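Local structure of phosphotriesterase, putative (Deinococcus radiodurans, 4J35) at residues A195-G207 / T217-I229. The protein probably hydrolyses lactones as a metal-dependent enzyme of the phosphotriesterase family, here in a variant engineered for organophosphate hydrolysis. The protein carries 7 engineered substitutions. Residues are numbered along the deposited sequence; the frame is centred on the assembly and turned at random.
Sequences ADPARIMIGHMDG and TLRHGVSIAFDRI. With CO (cobalt (II) ion), chain B.
The imidazole of His-204 carries Arg-228 over one face and meets the carboxylate of Asp-227 at its edge. CD of Arg-228 rests 3.8 Å from the ring centroid, a CH-pi contact offset toward the rim, and the guanidinium beyond it stacks on the ring with planes 28° apart, while its NE forms a salt bridge with Asp-264. In the ring plane, ND1 of His-204 donates a nearly straight bond of 2.6 Å to OD1 of Asp-227, although the carboxylate stands steeply to the ring and accepts the bond from above its own plane. OD2 of Asp-227 receives the backbone N of His-204 at 3.2 Å, on its syn side. Asp-206, its CG wedged between backbone N and carbonyl carbon (chi1 48°), accepts the backbone N of Arg-228 at OD2 (3.0 Å), an oxygen also salt-bridged to Arg-243, while its CB packs on CD2 of Phe-226. Leading up to this cluster, strands 200-202 and 223-226 pair in parallel, the two strands of a TIM-barrel beta-alpha-beta unit whose crossover is helix 211-218. Were Asp-227 an alanine, ND1 and the backbone N of His-204 would probably lose their carboxylate acceptor, leaving the metal and Arg-228 to steady the ring. The chemistry is second-shell support: the carboxylate would probably draw on the N-H, making NE2 of His-204 a more electron-rich donor to cobalt (2.0 Å), which His-176 also binds.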
ATOM      1  N   ALA A 195      -7.986 -17.091   3.514  1.00 36.59           N
ATOM      2  CA  ALA A 195      -7.755 -16.108   2.465  1.00 36.09           C
ATOM      3  C   ALA A 195      -6.749 -16.655   1.455  1.00 36.03           C
ATOM      4  O   ALA A 195      -5.847 -17.427   1.822  1.00 36.89           O
ATOM      5  CB  ALA A 195      -7.273 -14.752   3.068  1.00 36.49           C
ATOM      6  N   ASP A 196      -6.877 -16.220   0.196  1.00 37.74           N
ATOM      7  CA  ASP A 196      -6.077 -16.757  -0.912  1.00 36.19           C
ATOM      8  C   ASP A 196      -4.675 -16.175  -0.874  1.00 41.57           C
ATOM      9  O   ASP A 196      -4.518 -14.967  -1.033  1.00 36.21           O
ATOM     10  CB  ASP A 196      -6.766 -16.394  -2.225  1.00 35.53           C
ATOM     11  CG  ASP A 196      -6.099 -16.994  -3.450  1.00 30.62           C
ATOM     12  OD1 ASP A 196      -4.981 -17.567  -3.359  1.00 35.48           O
ATOM     13  OD2 ASP A 196      -6.706 -16.848  -4.534  1.00 43.55           O
ATOM     14  N   PRO A 197      -3.654 -17.003  -0.621  1.00 39.48           N
ATOM     15  CA  PRO A 197      -2.335 -16.363  -0.497  1.00 49.52           C
ATOM     16  C   PRO A 197      -1.839 -15.700  -1.784  1.00 49.22           C
ATOM     17  O   PRO A 197      -0.974 -14.829  -1.723  1.00 42.28           O
ATOM     18  CB  PRO A 197      -1.411 -17.508  -0.099  1.00 46.52           C
ATOM     19  CG  PRO A 197      -2.154 -18.783  -0.532  1.00 46.26           C
ATOM     20  CD  PRO A 197      -3.600 -18.469  -0.425  1.00 46.35           C
ATOM     21  N   ALA A 198      -2.400 -16.070  -2.924  1.00 39.23           N
ATOM     22  CA  ALA A 198      -1.972 -15.485  -4.199  1.00 48.78           C
ATOM     23  C   ALA A 198      -2.580 -14.094  -4.398  1.00 38.27           C
ATOM     24  O   ALA A 198      -2.326 -13.433  -5.417  1.00 38.72           O
ATOM     25  CB  ALA A 198      -2.352 -16.403  -5.359  1.00 57.43           C
ATOM     26  N   ARG A 199      -3.371 -13.638  -3.417  1.00 36.80           N
ATOM     27  CA  ARG A 199      -3.965 -12.316  -3.462  1.00 37.31           C
ATOM     28  C   ARG A 199      -3.656 -11.533  -2.186  1.00 28.85           C
ATOM     29  O   ARG A 199      -4.400 -10.669  -1.816  1.00 33.03           O
ATOM     30  CB  ARG A 199      -5.485 -12.402  -3.644  1.00 35.25           C
ATOM     31  CG  ARG A 199      -5.927 -13.250  -4.833  1.00 42.58           C
ATOM     32  CD  ARG A 199      -5.807 -12.494  -6.155  1.00 35.47           C
ATOM     33  NE  ARG A 199      -6.946 -11.597  -6.370  1.00 38.92           N
ATOM     34  CZ  ARG A 199      -7.088 -10.823  -7.437  1.00 34.76           C
ATOM     35  NH1 ARG A 199      -6.168 -10.852  -8.398  1.00 40.98           N
ATOM     36  NH2 ARG A 199      -8.167 -10.077  -7.565  1.00 39.88           N
ATOM     37  N   ILE A 200      -2.549 -11.847  -1.530  1.00 32.48           N
ATOM     38  CA  ILE A 200      -2.191 -11.162  -0.296  1.00 32.63           C
ATOM     39  C   ILE A 200      -0.779 -10.583  -0.476  1.00 30.83           C
ATOM     40  O   ILE A 200       0.139 -11.285  -0.918  1.00 30.36           O
ATOM     41  CB  ILE A 200      -2.174 -12.142   0.882  1.00 42.15           C
ATOM     42  CG1 ILE A 200      -3.620 -12.536   1.239  1.00 39.69           C
ATOM     43  CG2 ILE A 200      -1.453 -11.537   2.066  1.00 36.40           C
ATOM     44  CD1 ILE A 200      -3.716 -13.656   2.247  1.00 30.19           C
ATOM     45  N   MET A 201      -0.620  -9.301  -0.163  1.00 33.37           N
ATOM     46  CA  MET A 201       0.690  -8.677  -0.216  1.00 31.41           C
ATOM     47  C   MET A 201       0.999  -8.169   1.179  1.00 29.22           C
ATOM     48  O   MET A 201       0.342  -7.234   1.683  1.00 32.22           O
ATOM     49  CB  MET A 201       0.720  -7.490  -1.217  1.00 36.70           C
ATOM     50  CG  MET A 201       2.100  -7.033  -1.483  1.00 35.00           C
ATOM     51  SD  MET A 201       2.137  -5.663  -2.710  1.00 32.08           S
ATOM     52  CE  MET A 201       1.653  -4.333  -1.625  1.00 37.98           C
ATOM     53  N   ILE A 202       1.999  -8.755   1.822  1.00 32.03           N
ATOM     54  CA  ILE A 202       2.315  -8.312   3.168  1.00 28.72           C
ATOM     55  C   ILE A 202       3.253  -7.154   3.002  1.00 28.31           C
ATOM     56  O   ILE A 202       4.305  -7.297   2.374  1.00 31.36           O
ATOM     57  CB  ILE A 202       3.048  -9.353   3.985  1.00 35.23           C
ATOM     58  CG1 ILE A 202       2.193 -10.637   4.086  1.00 35.04           C
ATOM     59  CG2 ILE A 202       3.410  -8.806   5.363  1.00 28.99           C
ATOM     60  CD1 ILE A 202       0.780 -10.419   4.759  1.00 35.98           C
ATOM     61  N   GLY A 203       2.870  -6.022   3.556  1.00 29.16           N
ATOM     62  CA  GLY A 203       3.613  -4.799   3.300  1.00 31.23           C
ATOM     63  C   GLY A 203       4.705  -4.413   4.267  1.00 32.64           C
ATOM     64  O   GLY A 203       4.850  -4.965   5.349  1.00 35.12           O
ATOM     65  N   HIS A 204       5.470  -3.405   3.844  1.00 33.58           N
ATOM     66  CA  HIS A 204       6.569  -2.834   4.606  1.00 29.25           C
ATOM     67  C   HIS A 204       7.577  -3.875   5.094  1.00 32.53           C
ATOM     68  O   HIS A 204       8.197  -3.713   6.159  1.00 35.34           O
ATOM     69  CB  HIS A 204       6.031  -1.970   5.778  1.00 33.55           C
ATOM     70  CG  HIS A 204       5.008  -0.942   5.387  1.00 32.41           C
ATOM     71  ND1 HIS A 204       4.932  -0.388   4.125  1.00 32.84           N
ATOM     72  CD2 HIS A 204       4.018  -0.360   6.104  1.00 30.25           C
ATOM     73  CE1 HIS A 204       3.945   0.501   4.093  1.00 28.29           C
ATOM     74  NE2 HIS A 204       3.368   0.527   5.278  1.00 30.75           N
ATOM     75  N   MET A 205       7.779  -4.913   4.291  1.00 34.44           N
ATOM     76  CA  MET A 205       8.691  -5.989   4.651  1.00 34.08           C
ATOM     77  C   MET A 205      10.126  -5.601   4.499  1.00 42.77           C
ATOM     78  O   MET A 205      11.005  -6.295   4.977  1.00 44.34           O
ATOM     79  CB  MET A 205       8.356  -7.263   3.868  1.00 37.69           C
ATOM     80  CG  MET A 205       7.057  -7.863   4.312  1.00 36.27           C
ATOM     81  SD  MET A 205       7.216  -8.743   5.919  1.00 38.67           S
ATOM     82  CE  MET A 205       8.464  -9.940   5.477  1.00 36.90           C
ATOM     83  N   ASP A 206      10.377  -4.455   3.860  1.00 31.73           N
ATOM     84  CA  ASP A 206      11.720  -3.942   3.797  1.00 37.38           C
ATOM     85  C   ASP A 206      12.155  -3.349   5.123  1.00 41.83           C
ATOM     86  O   ASP A 206      13.319  -3.024   5.314  1.00 45.11           O
ATOM     87  CB  ASP A 206      11.832  -2.906   2.678  1.00 36.95           C
ATOM     88  CG  ASP A 206      10.727  -1.877   2.692  1.00 42.08           C
ATOM     89  OD1 ASP A 206       9.626  -2.132   3.212  1.00 35.04           O
ATOM     90  OD2 ASP A 206      10.956  -0.765   2.156  1.00 37.43           O
ATOM     91  N   GLY A 207      11.216  -3.185   6.035  1.00 40.78           N
ATOM     92  CA  GLY A 207      11.526  -2.658   7.352  1.00 39.48           C
ATOM     93  C   GLY A 207      12.349  -3.601   8.219  1.00 49.46           C
ATOM     94  O   GLY A 207      12.791  -3.219   9.299  1.00 43.58           O
ATOM     95  N   THR A 217       7.811 -15.497   6.210  1.00 39.24           N
ATOM     96  CA  THR A 217       6.568 -14.992   5.686  1.00 35.71           C
ATOM     97  C   THR A 217       6.194 -15.657   4.372  1.00 31.63           C
ATOM     98  O   THR A 217       5.011 -16.009   4.158  1.00 37.03           O
ATOM     99  CB  THR A 217       6.686 -13.404   5.463  1.00 30.98           C
ATOM    100  OG1 THR A 217       7.152 -12.806   6.669  1.00 37.51           O
ATOM    101  CG2 THR A 217       5.349 -12.819   5.141  1.00 34.19           C
ATOM    102  N   LEU A 218       7.205 -15.839   3.499  1.00 33.57           N
ATOM    103  CA  LEU A 218       7.008 -16.296   2.118  1.00 31.48           C
ATOM    104  C   LEU A 218       6.520 -17.748   2.127  1.00 42.53           C
ATOM    105  O   LEU A 218       5.863 -18.226   1.217  1.00 39.49           O
ATOM    106  CB  LEU A 218       8.300 -16.229   1.326  1.00 35.20           C
ATOM    107  CG  LEU A 218       8.560 -14.750   0.914  1.00 31.26           C
ATOM    108  CD1 LEU A 218       9.987 -14.582   0.514  1.00 39.58           C
ATOM    109  CD2 LEU A 218       7.618 -14.416  -0.226  1.00 35.41           C
ATOM    110  N   ARG A 219       6.873 -18.410   3.195  1.00 32.33           N
ATOM    111  CA  ARG A 219       6.428 -19.793   3.449  1.00 56.37           C
ATOM    112  C   ARG A 219       4.893 -20.005   3.352  1.00 46.17           C
ATOM    113  O   ARG A 219       4.424 -21.122   3.091  1.00 39.63           O
ATOM    114  CB  ARG A 219       6.922 -20.184   4.841  1.00 44.05           C
ATOM    115  CG  ARG A 219       6.702 -21.599   5.233  1.00 70.84           C
ATOM    116  CD  ARG A 219       7.896 -22.432   4.804  1.00 78.04           C
ATOM    117  NE  ARG A 219       8.968 -22.408   5.801  1.00 90.26           N
ATOM    118  CZ  ARG A 219       9.239 -23.402   6.648  1.00 88.31           C
ATOM    119  NH1 ARG A 219       8.528 -24.528   6.626  1.00 77.96           N
ATOM    120  NH2 ARG A 219      10.236 -23.278   7.517  1.00 94.83           N
ATOM    121  N   HIS A 220       4.108 -18.942   3.560  1.00 38.33           N
ATOM    122  CA  HIS A 220       2.653 -19.045   3.596  1.00 31.84           C
ATOM    123  C   HIS A 220       2.037 -18.886   2.243  1.00 45.15           C
ATOM    124  O   HIS A 220       0.813 -18.963   2.102  1.00 40.64           O
ATOM    125  CB  HIS A 220       2.078 -18.032   4.585  1.00 38.15           C
ATOM    126  CG  HIS A 220       2.429 -18.339   6.000  1.00 42.09           C
ATOM    127  ND1 HIS A 220       3.453 -17.710   6.666  1.00 40.10           N
ATOM    128  CD2 HIS A 220       1.943 -19.273   6.853  1.00 38.69           C
ATOM    129  CE1 HIS A 220       3.560 -18.207   7.884  1.00 40.27           C
ATOM    130  NE2 HIS A 220       2.662 -19.169   8.018  1.00 41.26           N
ATOM    131  N   GLY A 221       2.902 -18.650   1.254  1.00 34.89           N
ATOM    132  CA  GLY A 221       2.497 -18.553  -0.133  1.00 38.57           C
ATOM    133  C   GLY A 221       2.129 -17.144  -0.546  1.00 36.33           C
ATOM    134  O   GLY A 221       1.713 -16.932  -1.694  1.00 33.43           O
ATOM    135  N   VAL A 222       2.218 -16.218   0.400  1.00 35.79           N
ATOM    136  CA  VAL A 222       1.873 -14.831   0.138  1.00 33.45           C
ATOM    137  C   VAL A 222       3.013 -14.145  -0.586  1.00 30.02           C
ATOM    138  O   VAL A 222       4.134 -14.646  -0.676  1.00 32.00           O
ATOM    139  CB  VAL A 222       1.517 -14.017   1.434  1.00 29.77           C
ATOM    140  CG1 VAL A 222       0.268 -14.630   2.154  1.00 33.20           C
ATOM    141  CG2 VAL A 222       2.731 -13.927   2.399  1.00 34.12           C
ATOM    142  N   SER A 223       2.713 -12.959  -1.096  1.00 34.58           N
ATOM    143  CA  SER A 223       3.775 -12.097  -1.578  1.00 38.05           C
ATOM    144  C   SER A 223       4.178 -11.037  -0.535  1.00 30.77           C
ATOM    145  O   SER A 223       3.473 -10.788   0.448  1.00 29.79           O
ATOM    146  CB  SER A 223       3.291 -11.435  -2.847  1.00 29.38           C
ATOM    147  OG  SER A 223       3.037 -12.396  -3.845  1.00 41.85           O
ATOM    148  N   ILE A 224       5.331 -10.382  -0.755  1.00 32.77           N
ATOM    149  CA  ILE A 224       5.795  -9.430   0.212  1.00 30.29           C
ATOM    150  C   ILE A 224       6.295  -8.247  -0.566  1.00 29.20           C
ATOM    151  O   ILE A 224       6.799  -8.442  -1.666  1.00 32.54           O
ATOM    152  CB  ILE A 224       6.902 -10.004   1.104  1.00 30.32           C
ATOM    153  CG1 ILE A 224       8.091 -10.467   0.317  1.00 31.93           C
ATOM    154  CG2 ILE A 224       6.341 -11.219   1.873  1.00 34.52           C
ATOM    155  CD1 ILE A 224       9.337 -10.743   1.207  1.00 32.26           C
ATOM    156  N   ALA A 225       6.112  -7.078   0.023  1.00 30.08           N
ATOM    157  CA  ALA A 225       6.533  -5.831  -0.660  1.00 28.45           C
ATOM    158  C   ALA A 225       7.598  -5.136   0.135  1.00 29.06           C
ATOM    159  O   ALA A 225       7.451  -4.897   1.334  1.00 33.05           O
ATOM    160  CB  ALA A 225       5.372  -4.937  -0.791  1.00 29.01           C
ATOM    161  N   PHE A 226       8.644  -4.737  -0.585  1.00 35.13           N
ATOM    162  CA  PHE A 226       9.637  -3.802  -0.124  1.00 33.36           C
ATOM    163  C   PHE A 226       9.066  -2.487  -0.637  1.00 31.07           C
ATOM    164  O   PHE A 226       9.339  -2.092  -1.783  1.00 32.80           O
ATOM    165  CB  PHE A 226      10.982  -4.140  -0.792  1.00 37.13           C
ATOM    166  CG  PHE A 226      11.661  -5.372  -0.215  1.00 36.37           C
ATOM    167  CD1 PHE A 226      11.070  -6.617  -0.278  1.00 38.20           C
ATOM    168  CD2 PHE A 226      12.902  -5.257   0.386  1.00 39.20           C
ATOM    169  CE1 PHE A 226      11.711  -7.710   0.242  1.00 36.38           C
ATOM    170  CE2 PHE A 226      13.534  -6.324   0.911  1.00 42.74           C
ATOM    171  CZ  PHE A 226      12.938  -7.570   0.856  1.00 39.52           C
ATOM    172  N   ASP A 227       8.199  -1.855   0.159  1.00 31.29           N
ATOM    173  CA  ASP A 227       7.392  -0.789  -0.386  1.00 35.47           C
ATOM    174  C   ASP A 227       7.606   0.589   0.246  1.00 32.76           C
ATOM    175  O   ASP A 227       6.777   1.471   0.056  1.00 30.90           O
ATOM    176  CB  ASP A 227       5.923  -1.162  -0.361  1.00 31.62           C
ATOM    177  CG  ASP A 227       5.447  -1.569   1.028  1.00 41.92           C
ATOM    178  OD1 ASP A 227       6.156  -1.286   2.006  1.00 36.05           O
ATOM    179  OD2 ASP A 227       4.386  -2.214   1.134  1.00 33.32           O
ATOM    180  N   ARG A 228       8.702   0.765   0.979  1.00 33.66           N
ATOM    181  CA  ARG A 228       9.076   2.112   1.457  1.00 31.13           C
ATOM    182  C   ARG A 228      10.475   2.482   0.932  1.00 37.10           C
ATOM    183  O   ARG A 228      11.268   3.152   1.613  1.00 36.68           O
ATOM    184  CB  ARG A 228       9.017   2.178   2.982  1.00 37.68           C
ATOM    185  CG  ARG A 228       7.781   1.457   3.545  1.00 38.65           C
ATOM    186  CD  ARG A 228       7.612   1.652   5.018  1.00 37.82           C
ATOM    187  NE  ARG A 228       6.970   2.920   5.315  1.00 42.45           N
ATOM    188  CZ  ARG A 228       6.726   3.361   6.543  1.00 70.50           C
ATOM    189  NH1 ARG A 228       7.025   2.605   7.598  1.00 65.20           N
ATOM    190  NH2 ARG A 228       6.159   4.552   6.711  1.00 64.02           N
ATOM    191  N   ILE A 229      10.763   2.031  -0.282  1.00 34.63           N
ATOM    192  CA  ILE A 229      12.075   2.231  -0.885  1.00 31.79           C
ATOM    193  C   ILE A 229      12.256   3.738  -1.069  1.00 36.83           C
ATOM    194  O   ILE A 229      11.394   4.401  -1.621  1.00 33.27           O
ATOM    195  CB  ILE A 229      12.231   1.507  -2.237  1.00 31.96           C
ATOM    196  CG1 ILE A 229      12.083  -0.030  -2.030  1.00 31.99           C
ATOM    197  CG2 ILE A 229      13.592   1.791  -2.859  1.00 37.74           C
ATOM    198  CD1 ILE A 229      12.098  -0.829  -3.310  1.00 34.56           C
TER
HETATM  199 CO    CO B 401       1.935   1.703   6.038  1.00 31.63          CO
HETATM  200  O   HOH W   1       0.388 -12.919  -3.089  1.00 39.08           O